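Local coordinates for formimidoylglutamase (Bacillus subtilis, PDB 3M1R), which hydrolyses N-formimidoyl-L-glutamate to L-glutamate and formamide in histidine degradation, as a manganese-dependent member of the arginase family, at residues T23-W32 with H81-L90; H104-L115 with I132-T143. One frame throughout, in Å; residues are numbered along the deposited sequence.

Contact 1: residues T23-W32 with H81-L90; sequences TKMSDLIATW and HVVSELLYDL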
loop_
_atom_site.group_PDB
_atom_site.type_symbol
_atom_site.label_atom_id
_atom_site.label_comp_id
_atom_site.label_asym_id
_atom_site.label_seq_id
_atom_site.Cartn_x
_atom_site.Cartn_y
_atom_site.Cartn_z
ATOM N N THR D 23 -23.169 -2.627 24.167
ATOM C CA THR D 23 -23.060 -1.190 24.348
ATOM C C THR D 23 -21.654 -0.755 23.989
ATOM O O THR D 23 -20.709 -1.053 24.720
ATOM C CB THR D 23 -23.318 -0.735 25.779
ATOM O OG1 THR D 23 -24.672 -1.037 26.141
ATOM C CG2 THR D 23 -23.098 0.773 25.861
ATOM N N LYS D 24 -21.535 -0.044 22.869
ATOM C CA LYS D 24 -20.263 0.478 22.396
ATOM C C LYS D 24 -20.214 1.963 22.693
ATOM O O LYS D 24 -21.245 2.559 23.009
ATOM C CB LYS D 24 -20.123 0.222 20.895
ATOM C CG LYS D 24 -20.110 -1.259 20.564
ATOM C CD LYS D 24 -19.888 -1.513 19.094
ATOM C CE LYS D 24 -20.972 -0.844 18.250
ATOM N NZ LYS D 24 -20.687 -0.938 16.777
HETATM N N MSE D 25 -19.029 2.563 22.594
HETATM C CA MSE D 25 -18.896 3.972 22.911
HETATM C C MSE D 25 -19.823 4.802 22.027
HETATM O O MSE D 25 -20.325 5.848 22.438
HETATM C CB MSE D 25 -17.437 4.428 22.783
HETATM C CG MSE D 25 -16.548 3.906 23.902
HETATM SE SE MSE D 25 -17.110 4.514 25.702
HETATM C CE MSE D 25 -16.547 6.385 25.549
ATOM N N SER D 26 -20.061 4.324 20.810
ATOM C CA SER D 26 -20.966 5.028 19.905
ATOM C C SER D 26 -22.375 5.191 20.480
ATOM O O SER D 26 -23.102 6.093 20.086
ATOM C CB SER D 26 -21.061 4.305 18.579
ATOM O OG SER D 26 -21.195 2.920 18.798
ATOM N N ASP D 27 -22.760 4.310 21.397
ATOM C CA ASP D 27 -24.090 4.373 21.992
ATOM C C ASP D 27 -24.115 5.397 23.116
ATOM O O ASP D 27 -25.179 5.746 23.607
ATOM C CB ASP D 27 -24.513 2.996 22.518
ATOM C CG ASP D 27 -24.520 1.933 21.428
ATOM O OD1 ASP D 27 -25.070 2.195 20.338
ATOM O OD2 ASP D 27 -23.979 0.834 21.663
ATOM N N LEU D 28 -22.941 5.881 23.519
ATOM C CA LEU D 28 -22.840 6.733 24.714
ATOM C C LEU D 28 -22.286 8.131 24.444
ATOM O O LEU D 28 -22.258 8.973 25.329
ATOM C CB LEU D 28 -21.973 6.054 25.768
ATOM C CG LEU D 28 -22.504 4.767 26.375
ATOM C CD1 LEU D 28 -21.390 4.026 27.028
ATOM C CD2 LEU D 28 -23.577 5.110 27.397
ATOM N N ILE D 29 -21.831 8.363 23.221
ATOM C CA ILE D 29 -21.245 9.640 22.851
ATOM C C ILE D 29 -22.283 10.461 22.111
ATOM O O ILE D 29 -22.840 10.011 21.113
ATOM C CB ILE D 29 -20.010 9.447 21.945
ATOM C CG1 ILE D 29 -18.848 8.839 22.732
ATOM C CG2 ILE D 29 -19.598 10.757 21.286
ATOM C CD1 ILE D 29 -17.588 8.608 21.874
ATOM N N ALA D 30 -22.552 11.659 22.613
ATOM C CA ALA D 30 -23.492 12.555 21.961
ATOM C C ALA D 30 -22.811 13.847 21.522
ATOM O O ALA D 30 -21.964 14.392 22.227
ATOM C CB ALA D 30 -24.635 12.870 22.887
ATOM N N THR D 31 -23.184 14.332 20.349
ATOM C CA THR D 31 -22.783 15.656 19.947
ATOM C C THR D 31 -23.196 16.621 21.056
ATOM O O THR D 31 -24.275 16.515 21.612
ATOM C CB THR D 31 -23.452 16.051 18.637
ATOM O OG1 THR D 31 -23.177 15.050 17.654
ATOM C CG2 THR D 31 -22.911 17.379 18.151
ATOM N N TRP D 32 -22.319 17.549 21.395
ATOM C CA TRP D 32 -22.609 18.483 22.459
ATOM C C TRP D 32 -23.474 19.578 21.907
ATOM O O TRP D 32 -23.120 20.197 20.912
ATOM C CB TRP D 32 -21.323 19.107 22.985
ATOM C CG TRP D 32 -21.524 19.961 24.185
ATOM C CD1 TRP D 32 -22.205 19.626 25.316
ATOM C CD2 TRP D 32 -21.007 21.281 24.401
ATOM N NE1 TRP D 32 -22.159 20.661 26.218
ATOM C CE2 TRP D 32 -21.425 21.687 25.683
ATOM C CE3 TRP D 32 -20.229 22.155 23.639
ATOM C CZ2 TRP D 32 -21.099 22.931 26.216
ATOM C CZ3 TRP D 32 -19.908 23.388 24.171
ATOM C CH2 TRP D 32 -20.343 23.765 25.444
ATOM N N HIS D 81 -19.946 -0.233 32.517
ATOM C CA HIS D 81 -19.457 0.674 31.496
ATOM C C HIS D 81 -18.593 1.784 32.102
ATOM O O HIS D 81 -18.789 2.174 33.263
ATOM C CB HIS D 81 -20.634 1.227 30.708
ATOM C CG HIS D 81 -21.507 0.158 30.135
ATOM N ND1 HIS D 81 -22.863 0.315 29.958
ATOM C CD2 HIS D 81 -21.214 -1.095 29.716
ATOM C CE1 HIS D 81 -23.367 -0.792 29.444
ATOM N NE2 HIS D 81 -22.388 -1.665 29.288
ATOM N N VAL D 82 -17.627 2.278 31.328
ATOM C CA VAL D 82 -16.714 3.312 31.823
ATOM C C VAL D 82 -17.349 4.688 31.774
ATOM O O VAL D 82 -16.857 5.621 32.396
ATOM C CB VAL D 82 -15.387 3.365 31.037
ATOM C CG1 VAL D 82 -14.552 2.118 31.292
ATOM C CG2 VAL D 82 -15.653 3.589 29.548
ATOM N N VAL D 83 -18.426 4.817 31.006
ATOM C CA VAL D 83 -19.240 6.022 31.034
ATOM C C VAL D 83 -20.582 5.657 31.656
ATOM O O VAL D 83 -21.306 4.804 31.137
ATOM C CB VAL D 83 -19.455 6.584 29.627
ATOM C CG1 VAL D 83 -20.509 7.672 29.641
ATOM C CG2 VAL D 83 -18.152 7.123 29.084
ATOM N N SER D 84 -20.912 6.282 32.780
ATOM C CA SER D 84 -22.161 5.963 33.468
ATOM C C SER D 84 -23.371 6.570 32.761
ATOM O O SER D 84 -24.367 5.889 32.529
ATOM C CB SER D 84 -22.103 6.398 34.934
ATOM O OG SER D 84 -21.476 7.660 35.065
ATOM N N GLU D 85 -23.272 7.846 32.407
ATOM C CA GLU D 85 -24.371 8.537 31.740
ATOM C C GLU D 85 -24.147 8.654 30.232
ATOM O O GLU D 85 -24.551 7.784 29.463
ATOM C CB GLU D 85 -24.594 9.921 32.361
ATOM C CG GLU D 85 -23.313 10.662 32.754
ATOM C CD GLU D 85 -23.135 10.765 34.262
ATOM O OE1 GLU D 85 -22.238 11.515 34.711
ATOM O OE2 GLU D 85 -23.897 10.096 34.994
ATOM N N LEU D 86 -23.517 9.744 29.813
ATOM C CA LEU D 86 -23.138 9.913 28.425
ATOM C C LEU D 86 -21.876 10.748 28.381
ATOM O O LEU D 86 -21.525 11.405 29.363
ATOM C CB LEU D 86 -24.255 10.574 27.618
ATOM C CG LEU D 86 -24.725 11.967 28.036
ATOM C CD1 LEU D 86 -23.641 12.986 27.812
ATOM C CD2 LEU D 86 -25.995 12.376 27.286
ATOM N N LEU D 87 -21.197 10.724 27.241
ATOM C CA LEU D 87 -19.959 11.468 27.066
ATOM C C LEU D 87 -20.159 12.443 25.927
ATOM O O LEU D 87 -20.425 12.034 24.807
ATOM C CB LEU D 87 -18.850 10.494 26.721
ATOM C CG LEU D 87 -17.414 10.985 26.651
ATOM C CD1 LEU D 87 -16.907 11.346 28.042
ATOM C CD2 LEU D 87 -16.556 9.898 26.016
ATOM N N TYR D 88 -20.027 13.737 26.200
ATOM C CA TYR D 88 -20.182 14.728 25.134
ATOM C C TYR D 88 -18.971 14.802 24.209
ATOM O O TYR D 88 -17.832 14.613 24.621
ATOM C CB TYR D 88 -20.508 16.123 25.682
ATOM C CG TYR D 88 -21.922 16.260 26.202
ATOM C CD1 TYR D 88 -23.014 16.165 25.345
ATOM C CD2 TYR D 88 -22.166 16.484 27.549
ATOM C CE1 TYR D 88 -24.304 16.285 25.821
ATOM C CE2 TYR D 88 -23.455 16.607 28.035
ATOM C CZ TYR D 88 -24.520 16.507 27.170
ATOM O OH TYR D 88 -25.801 16.625 27.665
ATOM N N ASP D 89 -19.248 15.059 22.943
ATOM C CA ASP D 89 -18.224 15.423 21.991
ATOM C C ASP D 89 -18.448 16.902 21.723
ATOM O O ASP D 89 -19.418 17.285 21.066
ATOM C CB ASP D 89 -18.383 14.619 20.704
ATOM C CG ASP D 89 -17.211 14.777 19.765
ATOM O OD1 ASP D 89 -16.485 15.794 19.866
ATOM O OD2 ASP D 89 -17.017 13.866 18.925
ATOM N N LEU D 90 -17.558 17.728 22.246
ATOM C CA LEU D 90 -17.738 19.173 22.174
ATOM C C LEU D 90 -17.574 19.715 20.754
ATOM O O LEU D 90 -18.090 20.794 20.427
ATOM C CB LEU D 90 -16.773 19.874 23.129
ATOM C CG LEU D 90 -16.799 19.364 24.567
ATOM C CD1 LEU D 90 -16.070 20.352 25.465
ATOM C CD2 LEU D 90 -18.231 19.156 25.029
#

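Contact 2: residues H104-L115 with I132-T143; sequences HHHIFQTMHALL and ISYSTIKAIAQT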
loop_
_atom_site.group_PDB
_atom_site.type_symbol
_atom_site.label_atom_id
_atom_site.label_comp_id
_atom_site.label_asym_id
_atom_site.label_seq_id
_atom_site.Cartn_x
_atom_site.Cartn_y
_atom_site.Cartn_z
ATOM N N HIS D 104 -3.103 28.539 17.400
ATOM C CA HIS D 104 -2.811 28.410 18.819
ATOM C C HIS D 104 -3.706 29.286 19.681
ATOM O O HIS D 104 -4.166 28.845 20.740
ATOM C CB HIS D 104 -1.338 28.681 19.106
ATOM C CG HIS D 104 -0.473 27.479 18.918
ATOM N ND1 HIS D 104 -0.312 26.519 19.896
ATOM C CD2 HIS D 104 0.263 27.068 17.859
ATOM C CE1 HIS D 104 0.489 25.571 19.444
ATOM N NE2 HIS D 104 0.854 25.881 18.213
ATOM N N HIS D 105 -3.970 30.510 19.233
ATOM C CA HIS D 105 -4.888 31.377 19.971
ATOM C C HIS D 105 -6.308 30.805 19.999
ATOM O O HIS D 105 -6.984 30.854 21.032
ATOM C CB HIS D 105 -4.886 32.793 19.410
ATOM C CG HIS D 105 -3.635 33.555 19.721
ATOM N ND1 HIS D 105 -2.734 33.939 18.751
ATOM C CD2 HIS D 105 -3.125 33.988 20.899
ATOM C CE1 HIS D 105 -1.729 34.584 19.315
ATOM N NE2 HIS D 105 -1.942 34.628 20.618
ATOM N N HIS D 106 -6.759 30.258 18.873
ATOM C CA HIS D 106 -8.040 29.567 18.856
ATOM C C HIS D 106 -8.077 28.555 19.996
ATOM O O HIS D 106 -9.030 28.510 20.781
ATOM C CB HIS D 106 -8.244 28.839 17.540
ATOM C CG HIS D 106 -8.451 29.742 16.373
ATOM N ND1 HIS D 106 -8.540 31.116 16.498
ATOM C CD2 HIS D 106 -8.598 29.478 15.056
ATOM C CE1 HIS D 106 -8.723 31.651 15.314
ATOM N NE2 HIS D 106 -8.766 30.683 14.411
ATOM N N ILE D 107 -7.017 27.757 20.088
ATOM C CA ILE D 107 -6.946 26.693 21.080
ATOM C C ILE D 107 -6.983 27.240 22.493
ATOM O O ILE D 107 -7.775 26.784 23.317
ATOM C CB ILE D 107 -5.685 25.834 20.898
ATOM C CG1 ILE D 107 -5.655 25.246 19.473
ATOM C CG2 ILE D 107 -5.631 24.754 21.968
ATOM C CD1 ILE D 107 -4.367 24.511 19.104
ATOM N N PHE D 108 -6.137 28.225 22.781
ATOM C CA PHE D 108 -6.097 28.763 24.122
ATOM C C PHE D 108 -7.420 29.405 24.520
ATOM O O PHE D 108 -7.871 29.243 25.644
ATOM C CB PHE D 108 -4.968 29.770 24.314
ATOM C CG PHE D 108 -5.018 30.449 25.652
ATOM C CD1 PHE D 108 -5.287 31.804 25.753
ATOM C CD2 PHE D 108 -4.858 29.716 26.813
ATOM C CE1 PHE D 108 -5.354 32.427 26.990
ATOM C CE2 PHE D 108 -4.927 30.327 28.057
ATOM C CZ PHE D 108 -5.179 31.686 28.149
ATOM N N GLN D 109 -8.042 30.132 23.600
ATOM C CA GLN D 109 -9.248 30.897 23.930
ATOM C C GLN D 109 -10.440 30.002 24.162
ATOM O O GLN D 109 -11.245 30.252 25.062
ATOM C CB GLN D 109 -9.613 31.848 22.800
ATOM C CG GLN D 109 -8.947 33.189 22.844
ATOM C CD GLN D 109 -9.427 34.062 21.708
ATOM O OE1 GLN D 109 -8.671 34.372 20.785
ATOM N NE2 GLN D 109 -10.701 34.442 21.754
ATOM N N THR D 110 -10.567 28.979 23.318
ATOM C CA THR D 110 -11.701 28.085 23.377
ATOM C C THR D 110 -11.597 27.292 24.657
ATOM O O THR D 110 -12.554 27.194 25.430
ATOM C CB THR D 110 -11.721 27.139 22.174
ATOM O OG1 THR D 110 -11.878 27.907 20.975
ATOM C CG2 THR D 110 -12.860 26.144 22.287
HETATM N N MSE D 111 -10.408 26.755 24.879
HETATM C CA MSE D 111 -10.104 25.959 26.049
HETATM C C MSE D 111 -10.365 26.778 27.319
HETATM O O MSE D 111 -10.963 26.293 28.281
HETATM C CB MSE D 111 -8.639 25.534 25.977
HETATM C CG MSE D 111 -8.344 24.137 26.472
HETATM SE SE MSE D 111 -9.026 22.737 25.310
HETATM C CE MSE D 111 -8.951 21.281 26.593
ATOM N N HIS D 112 -9.915 28.027 27.314
ATOM C CA HIS D 112 -10.096 28.884 28.469
ATOM C C HIS D 112 -11.576 29.153 28.720
ATOM O O HIS D 112 -12.065 28.943 29.823
ATOM C CB HIS D 112 -9.341 30.206 28.314
ATOM C CG HIS D 112 -9.482 31.119 29.497
ATOM N ND1 HIS D 112 -8.591 31.118 30.548
ATOM C CD2 HIS D 112 -10.406 32.065 29.788
ATOM C CE1 HIS D 112 -8.958 32.025 31.437
ATOM N NE2 HIS D 112 -10.058 32.613 31.001
ATOM N N ALA D 113 -12.285 29.615 27.698
ATOM C CA ALA D 113 -13.711 29.881 27.839
ATOM C C ALA D 113 -14.440 28.632 28.339
ATOM O O ALA D 113 -15.234 28.702 29.277
ATOM C CB ALA D 113 -14.303 30.360 26.518
ATOM N N LEU D 114 -14.148 27.493 27.714
ATOM C CA LEU D 114 -14.790 26.219 28.039
ATOM C C LEU D 114 -14.576 25.789 29.493
ATOM O O LEU D 114 -15.530 25.442 30.180
ATOM C CB LEU D 114 -14.285 25.125 27.099
ATOM C CG LEU D 114 -15.232 24.487 26.082
ATOM C CD1 LEU D 114 -16.471 25.314 25.843
ATOM C CD2 LEU D 114 -14.498 24.197 24.763
ATOM N N LEU D 115 -13.325 25.798 29.948
ATOM C CA LEU D 115 -12.999 25.427 31.323
ATOM C C LEU D 115 -13.716 26.339 32.319
ATOM O O LEU D 115 -14.221 25.884 33.346
ATOM C CB LEU D 115 -11.494 25.523 31.575
ATOM C CG LEU D 115 -10.545 24.320 31.446
ATOM C CD1 LEU D 115 -11.278 23.023 31.160
ATOM C CD2 LEU D 115 -9.453 24.582 30.414
ATOM N N ILE D 132 0.360 21.549 20.241
ATOM C CA ILE D 132 -0.867 22.013 20.897
ATOM C C ILE D 132 -0.736 22.048 22.412
ATOM O O ILE D 132 -1.528 22.701 23.083
ATOM C CB ILE D 132 -2.128 21.164 20.520
ATOM C CG1 ILE D 132 -2.147 19.830 21.273
ATOM C CG2 ILE D 132 -2.193 20.930 19.009
ATOM C CD1 ILE D 132 -3.478 19.065 21.154
ATOM N N SER D 133 0.258 21.343 22.946
ATOM C CA SER D 133 0.414 21.221 24.395
ATOM C C SER D 133 0.702 22.548 25.073
ATOM O O SER D 133 0.447 22.722 26.278
ATOM C CB SER D 133 1.496 20.200 24.750
ATOM O OG SER D 133 1.117 18.909 24.315
ATOM N N TYR D 134 1.228 23.499 24.315
ATOM C CA TYR D 134 1.428 24.815 24.886
ATOM C C TYR D 134 0.088 25.459 25.203
ATOM O O TYR D 134 -0.146 25.889 26.332
ATOM C CB TYR D 134 2.218 25.722 23.957
ATOM C CG TYR D 134 2.169 27.158 24.392
ATOM C CD1 TYR D 134 3.062 27.646 25.342
ATOM C CD2 TYR D 134 1.231 28.034 23.857
ATOM C CE1 TYR D 134 3.027 28.968 25.742
ATOM C CE2 TYR D 134 1.189 29.372 24.256
ATOM C CZ TYR D 134 2.085 29.822 25.202
ATOM O OH TYR D 134 2.048 31.134 25.607
ATOM N N SER D 135 -0.795 25.532 24.208
ATOM C CA SER D 135 -2.081 26.204 24.405
ATOM C C SER D 135 -3.020 25.481 25.396
ATOM O O SER D 135 -3.724 26.122 26.171
ATOM C CB SER D 135 -2.784 26.456 23.066
ATOM O OG SER D 135 -2.035 27.342 22.244
ATOM N N THR D 136 -3.034 24.155 25.371
ATOM C CA THR D 136 -3.964 23.416 26.223
ATOM C C THR D 136 -3.585 23.566 27.692
ATOM O O THR D 136 -4.402 23.974 28.510
ATOM C CB THR D 136 -4.004 21.936 25.851
ATOM O OG1 THR D 136 -2.664 21.468 25.690
ATOM C CG2 THR D 136 -4.742 21.756 24.556
ATOM N N ILE D 137 -2.335 23.245 28.009
ATOM C CA ILE D 137 -1.798 23.390 29.358
ATOM C C ILE D 137 -1.895 24.811 29.907
ATOM O O ILE D 137 -2.294 25.014 31.049
ATOM C CB ILE D 137 -0.356 22.884 29.426
ATOM C CG1 ILE D 137 -0.342 21.376 29.186
ATOM C CG2 ILE D 137 0.253 23.202 30.758
ATOM C CD1 ILE D 137 1.035 20.780 29.074
ATOM N N LYS D 138 -1.547 25.801 29.099
ATOM C CA LYS D 138 -1.685 27.186 29.530
ATOM C C LYS D 138 -3.123 27.499 29.969
ATOM O O LYS D 138 -3.335 28.249 30.912
ATOM C CB LYS D 138 -1.261 28.116 28.403
ATOM C CG LYS D 138 -1.373 29.613 28.678
ATOM C CD LYS D 138 -0.663 30.374 27.545
ATOM C CE LYS D 138 -1.319 31.708 27.223
ATOM N NZ LYS D 138 -1.000 32.127 25.818
ATOM N N ALA D 139 -4.103 26.933 29.270
ATOM C CA ALA D 139 -5.504 27.152 29.607
ATOM C C ALA D 139 -5.813 26.472 30.922
ATOM O O ALA D 139 -6.454 27.051 31.789
ATOM C CB ALA D 139 -6.408 26.620 28.518
ATOM N N ILE D 140 -5.351 25.237 31.074
ATOM C CA ILE D 140 -5.505 24.542 32.340
ATOM C C ILE D 140 -4.882 25.380 33.439
ATOM O O ILE D 140 -5.543 25.745 34.406
ATOM C CB ILE D 140 -4.812 23.173 32.331
ATOM C CG1 ILE D 140 -5.491 22.223 31.344
ATOM C CG2 ILE D 140 -4.789 22.584 33.727
ATOM C CD1 ILE D 140 -6.940 21.996 31.615
ATOM N N ALA D 141 -3.603 25.700 33.277
ATOM C CA ALA D 141 -2.855 26.430 34.300
ATOM C C ALA D 141 -3.504 27.749 34.687
ATOM O O ALA D 141 -3.520 28.125 35.861
ATOM C CB ALA D 141 -1.430 26.668 33.855
ATOM N N GLN D 142 -4.032 28.466 33.708
ATOM C CA GLN D 142 -4.559 29.791 34.010
ATOM C C GLN D 142 -6.057 29.804 34.278
ATOM O O GLN D 142 -6.662 30.866 34.381
ATOM C CB GLN D 142 -4.214 30.768 32.900
ATOM C CG GLN D 142 -2.731 30.977 32.707
ATOM C CD GLN D 142 -2.463 31.895 31.547
ATOM O OE1 GLN D 142 -3.381 32.248 30.804
ATOM N NE2 GLN D 142 -1.208 32.295 31.379
ATOM N N THR D 143 -6.658 28.626 34.384
ATOM C CA THR D 143 -8.069 28.543 34.728
ATOM C C THR D 143 -8.244 27.698 35.980
ATOM O O THR D 143 -9.196 27.874 36.729
ATOM C CB THR D 143 -8.897 27.938 33.577
ATOM O OG1 THR D 143 -8.623 28.650 32.368
ATOM C CG2 THR D 143 -10.369 28.055 33.872
#

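Contact 1: residues T23-W32 with H81-L90
Thr23 lays its methyl CG2 over one face of the His81 imidazole, a CH-pi contact 4.2 Å from the ring centroid, where the approach of residues 23-32 to the parallel sheet of the arginase fold begins. Selenomethionine Met25 is bent at chi2 and chi3, which brings CE within 3.5 Å of Leu87 CD2; a long, flexible side chain suits this place, since it also reaches Leu310 and Leu313 of helix 300-318. Leu28 spreads its branches, CD1 towards Val83 CB and CD2 towards the carbonyl O of Glu85. Its own carbonyl O takes the nearly straight bond from Leu87 N (2.8 Å, 170° at the hydrogen) that opens the parallel ladder. Leu87 O in turn accepts from Ala30 N, so the two bonds of Leu87 bracket Ile29, whose beta-branched side chain suits a strand and lies alongside Leu87, both pointing the same way. Ala30 O then receives Asp89 N at 2.9 Å, and the small methyl of Ala30 sits beside Tyr88. Asp89 shares the face of Ile29 and Thr31, where Arg65 meets its carboxylate in a salt bridge. Trp32 N closes the ladder on Asp89 O. With CG anti to the backbone N (chi1 -173°), the indole turns its edge to the face of Tyr88 at 66°, while Leu90 CD2 lies over the indole face, 3.7 Å from the centroid of its five-membered ring.

Contact 2: residues H104-L115 with I132-T143
Ser135 OG lies 3.0 Å from His104 ND1, at the edge of the imidazole, in a hydrogen bond that either partner could donate; the carbonyl O of His104 is equally near OG. A small hydroxyl suits this place because the backbones come close here, and Ser135 CB is pressed tightly against Ile107 CG2 (3.5 Å). The Phe108 ring leaves CB beside its carbonyl carbon (chi1 173°), which carries it towards the second helix and across Lys138. The lysine CE sits over the ring centre, and NZ follows at 4.4 Å from the centroid as a cation-pi partner, steadied by its hydrogen bond to Tyr134 OH. These are neighbouring helices of the alpha/beta arginase fold, nearly parallel at 27° and joined through strand 121-127, on which Met111 rests; the second follows the loop carrying Asn130, a ligand of a calcium ion here. Ala139 acts as a knob in the hole formed by Phe108, Met111, His112 and Leu115, its methyl 3.6 Å from Met111 CB, and its lack of bulk permits the close approach. Further along, Leu115 CD2 meets Ile140 CD1. Thr143 turns CG2 to Leu115 CB, while its OG1 donates to Ala139 O at 2.8 Å.

Contact 1 lies at one edge of the parallel sheet of this chain, partly buried and away from the metals, whereas contact 2 is a buried helix pair, one end of which approaches the calcium-binding Asn130. Their chemistry differs accordingly: main-chain hydrogen bonds along strands 29-31 and 87-93 and their flanking residues, with aromatic packing at the ends, carry the first, while side-chain packing, a serine-histidine bond and a lysine over a ring carry the second. No element is common to both, but strand 87-93 leads on to helix 100-117, and they touch where Leu114 packs on Trp32 and Leu90, with Leu114 CD1 4.2 Å from Trp32 CH2. Residues of a second subunit pack against both contacts.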